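Local coordinates for sulfate permease family protein (Vibrio cholerae O1 biovar El Tor, PDB 3MGL) that probably contributes to anion transport across the membrane as the cytoplasmic STAS domain of a SulP-type permease, at residues A[23-28]-A[56-61]. Numbering follows the deposited sequence.
Sequences VYALEG and LKWVPF
With chi1 of -59° and -54°, Leu26 and Leu56 both set CG beside the backbone N and anti to the carbonyl carbon, so that the two side chains run alongside each other in the same direction. Their methyls meet at Leu26 CD1 and Leu56 CD2, 3.6 Å apart, with Leu26 CG slightly farther from the same Leu56 methyl. The pair sits in the STAS domain, a parallel beta-sheet with helices packed against it, where strand 21-27, outermost of the sheet within this chain, runs out beside the loop that leaves strand 51-56 for helix 64-79. Both are buried, Leu26 against Leu70 of that helix and Leu56 against Leu97 of helix 91-99. Past Leu56 the chain folds into a type I beta turn, closed by a bond of 3.0 Å from Val59 N to Leu56 O. The turn brings Val59 back against the strand: with CG1 anti to the backbone N, its CG2 stands beside that nitrogen and lies 3.7 Å from Leu26 CB. Trp58 lies over the strand on the side of Ala25. Its indole meets Ala25 obliquely, with CZ3 3.8 Å from the Ala25 methyl CB, while Leu26 O lies at the ring's edge near its plane, 3.6 Å from Trp58 CB. Over one indole face lies Lys57 CE, 3.4 Å above the plane and displaced from the ring centre. Phe30 of the second subunit packs on Ala25 and Glu27, which puts this part of the strand at a subunit contact. Beyond Glu27, Gly28 N donates a weak, strongly bent hydrogen bond to Trp58 O, 3.1 Å long with an N-H...O angle of 126°.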
ATOM      1  N   VAL A  23      19.335   8.513  13.091  1.00 23.79           N
ATOM      2  CA  VAL A  23      19.074   7.421  12.166  1.00 23.91           C
ATOM      3  C   VAL A  23      18.388   8.006  10.933  1.00 24.81           C
ATOM      4  O   VAL A  23      17.415   8.765  11.045  1.00 23.70           O
ATOM      5  CB  VAL A  23      18.158   6.335  12.808  1.00 23.63           C
ATOM      6  CG1 VAL A  23      17.869   5.218  11.822  1.00 23.50           C
ATOM      7  CG2 VAL A  23      18.798   5.759  14.072  1.00 22.72           C
ATOM      8  N   TYR A  24      18.897   7.650   9.759  1.00 26.10           N
ATOM      9  CA  TYR A  24      18.283   8.104   8.538  1.00 27.71           C
ATOM     10  C   TYR A  24      18.197   6.975   7.522  1.00 28.11           C
ATOM     11  O   TYR A  24      19.133   6.206   7.357  1.00 28.87           O
ATOM     12  CB  TYR A  24      19.019   9.322   7.990  1.00 28.35           C
ATOM     13  CG  TYR A  24      18.417   9.855   6.711  1.00 31.66           C
ATOM     14  CD1 TYR A  24      17.171  10.508   6.714  1.00 35.08           C
ATOM     15  CD2 TYR A  24      19.077   9.716   5.500  1.00 33.57           C
ATOM     16  CE1 TYR A  24      16.607  11.002   5.541  1.00 36.09           C
ATOM     17  CE2 TYR A  24      18.517  10.222   4.320  1.00 36.15           C
ATOM     18  CZ  TYR A  24      17.289  10.847   4.347  1.00 37.06           C
ATOM     19  OH  TYR A  24      16.745  11.329   3.168  1.00 39.00           O
ATOM     20  N   ALA A  25      17.063   6.876   6.843  1.00 28.00           N
ATOM     21  CA  ALA A  25      16.875   5.824   5.874  1.00 28.60           C
ATOM     22  C   ALA A  25      16.742   6.384   4.457  1.00 29.21           C
ATOM     23  O   ALA A  25      15.961   7.302   4.203  1.00 28.86           O
ATOM     24  CB  ALA A  25      15.653   4.997   6.235  1.00 27.75           C
ATOM     25  N   LEU A  26      17.522   5.819   3.545  1.00 30.27           N
ATOM     26  CA  LEU A  26      17.359   6.068   2.132  1.00 31.48           C
ATOM     27  C   LEU A  26      16.200   5.211   1.653  1.00 32.91           C
ATOM     28  O   LEU A  26      16.169   3.985   1.846  1.00 33.14           O
ATOM     29  CB  LEU A  26      18.632   5.718   1.386  1.00 31.21           C
ATOM     30  CG  LEU A  26      19.894   6.468   1.812  1.00 31.61           C
ATOM     31  CD1 LEU A  26      20.988   6.130   0.846  1.00 31.06           C
ATOM     32  CD2 LEU A  26      19.642   7.948   1.797  1.00 32.09           C
ATOM     33  N   GLU A  27      15.209   5.848   1.073  1.00 34.54           N
ATOM     34  CA  GLU A  27      14.053   5.072   0.664  1.00 36.74           C
ATOM     35  C   GLU A  27      13.987   5.003  -0.838  1.00 36.57           C
ATOM     36  O   GLU A  27      13.853   6.025  -1.519  1.00 37.58           O
ATOM     37  CB  GLU A  27      12.764   5.570   1.317  1.00 37.71           C
ATOM     38  CG  GLU A  27      12.571   4.941   2.712  1.00 42.03           C
ATOM     39  CD  GLU A  27      11.783   5.808   3.680  1.00 47.10           C
ATOM     40  OE1 GLU A  27      11.346   6.928   3.302  1.00 49.44           O
ATOM     41  OE2 GLU A  27      11.607   5.360   4.838  1.00 49.83           O
ATOM     42  N   GLY A  28      14.147   3.782  -1.333  1.00 35.93           N
ATOM     43  CA  GLY A  28      14.079   3.490  -2.748  1.00 34.72           C
ATOM     44  C   GLY A  28      15.369   3.850  -3.438  1.00 33.75           C
ATOM     45  O   GLY A  28      16.228   4.542  -2.855  1.00 33.77           O
ATOM     46  N   LEU A  56      20.260   1.297   4.573  1.00 24.93           N
ATOM     47  CA  LEU A  56      20.209   1.105   3.123  1.00 25.47           C
ATOM     48  C   LEU A  56      19.299  -0.033   2.673  1.00 26.00           C
ATOM     49  O   LEU A  56      19.323  -0.383   1.489  1.00 25.91           O
ATOM     50  CB  LEU A  56      21.602   0.884   2.527  1.00 25.53           C
ATOM     51  CG  LEU A  56      22.779   1.845   2.745  1.00 26.51           C
ATOM     52  CD1 LEU A  56      23.872   1.509   1.781  1.00 26.14           C
ATOM     53  CD2 LEU A  56      22.397   3.321   2.623  1.00 27.13           C
ATOM     54  N   LYS A  57      18.529  -0.600   3.612  1.00 26.17           N
ATOM     55  CA  LYS A  57      17.643  -1.748   3.378  1.00 27.85           C
ATOM     56  C   LYS A  57      16.669  -1.540   2.205  1.00 28.16           C
ATOM     57  O   LYS A  57      16.333  -2.495   1.502  1.00 28.17           O
ATOM     58  CB  LYS A  57      16.861  -2.095   4.671  1.00 28.36           C
ATOM     59  CG  LYS A  57      15.886  -3.258   4.561  1.00 31.79           C
ATOM     60  CD  LYS A  57      15.316  -3.772   5.925  1.00 34.56           C
ATOM     61  CE  LYS A  57      14.578  -2.700   6.709  1.00 36.05           C
ATOM     62  NZ  LYS A  57      13.628  -3.256   7.750  1.00 39.02           N
ATOM     63  N   TRP A  58      16.220  -0.305   2.000  1.00 28.27           N
ATOM     64  CA  TRP A  58      15.220  -0.027   0.963  1.00 28.60           C
ATOM     65  C   TRP A  58      15.826   0.397  -0.377  1.00 27.43           C
ATOM     66  O   TRP A  58      15.113   0.843  -1.295  1.00 27.63           O
ATOM     67  CB  TRP A  58      14.197   0.986   1.480  1.00 29.45           C
ATOM     68  CG  TRP A  58      13.388   0.427   2.622  1.00 33.44           C
ATOM     69  CD1 TRP A  58      12.315  -0.431   2.532  1.00 35.71           C
ATOM     70  CD2 TRP A  58      13.594   0.666   4.026  1.00 36.45           C
ATOM     71  NE1 TRP A  58      11.840  -0.730   3.796  1.00 37.38           N
ATOM     72  CE2 TRP A  58      12.603  -0.071   4.727  1.00 37.71           C
ATOM     73  CE3 TRP A  58      14.520   1.425   4.758  1.00 37.63           C
ATOM     74  CZ2 TRP A  58      12.515  -0.065   6.125  1.00 38.57           C
ATOM     75  CZ3 TRP A  58      14.440   1.421   6.147  1.00 39.41           C
ATOM     76  CH2 TRP A  58      13.437   0.682   6.816  1.00 40.08           C
ATOM     77  N   VAL A  59      17.139   0.223  -0.495  1.00 25.67           N
ATOM     78  CA  VAL A  59      17.848   0.581  -1.719  1.00 24.63           C
ATOM     79  C   VAL A  59      18.196  -0.690  -2.488  1.00 24.51           C
ATOM     80  O   VAL A  59      19.108  -1.414  -2.099  1.00 24.29           O
ATOM     81  CB  VAL A  59      19.116   1.399  -1.421  1.00 24.68           C
ATOM     82  CG1 VAL A  59      19.877   1.738  -2.730  1.00 22.93           C
ATOM     83  CG2 VAL A  59      18.754   2.666  -0.617  1.00 22.62           C
ATOM     84  N   PRO A  60      17.456  -0.962  -3.588  1.00 24.08           N
ATOM     85  CA  PRO A  60      17.590  -2.225  -4.293  1.00 23.85           C
ATOM     86  C   PRO A  60      18.807  -2.328  -5.230  1.00 23.70           C
ATOM     87  O   PRO A  60      19.305  -3.424  -5.441  1.00 23.02           O
ATOM     88  CB  PRO A  60      16.260  -2.346  -5.066  1.00 23.91           C
ATOM     89  CG  PRO A  60      15.799  -0.963  -5.262  1.00 24.01           C
ATOM     90  CD  PRO A  60      16.380  -0.118  -4.152  1.00 23.83           C
ATOM     91  N   PHE A  61      19.255  -1.204  -5.787  1.00 23.79           N
ATOM     92  CA  PHE A  61      20.457  -1.150  -6.620  1.00 23.98           C
ATOM     93  C   PHE A  61      21.002   0.271  -6.517  1.00 24.77           C
ATOM     94  O   PHE A  61      20.323   1.160  -5.971  1.00 24.80           O
ATOM     95  CB  PHE A  61      20.141  -1.501  -8.077  1.00 23.83           C
ATOM     96  CG  PHE A  61      19.280  -0.482  -8.771  1.00 24.20           C
ATOM     97  CD1 PHE A  61      19.862   0.615  -9.426  1.00 25.35           C
ATOM     98  CD2 PHE A  61      17.893  -0.599  -8.757  1.00 23.99           C
ATOM     99  CE1 PHE A  61      19.078   1.582 -10.061  1.00 25.21           C
ATOM    100  CE2 PHE A  61      17.086   0.363  -9.378  1.00 25.39           C
ATOM    101  CZ  PHE A  61      17.681   1.464 -10.033  1.00 26.19           C
TER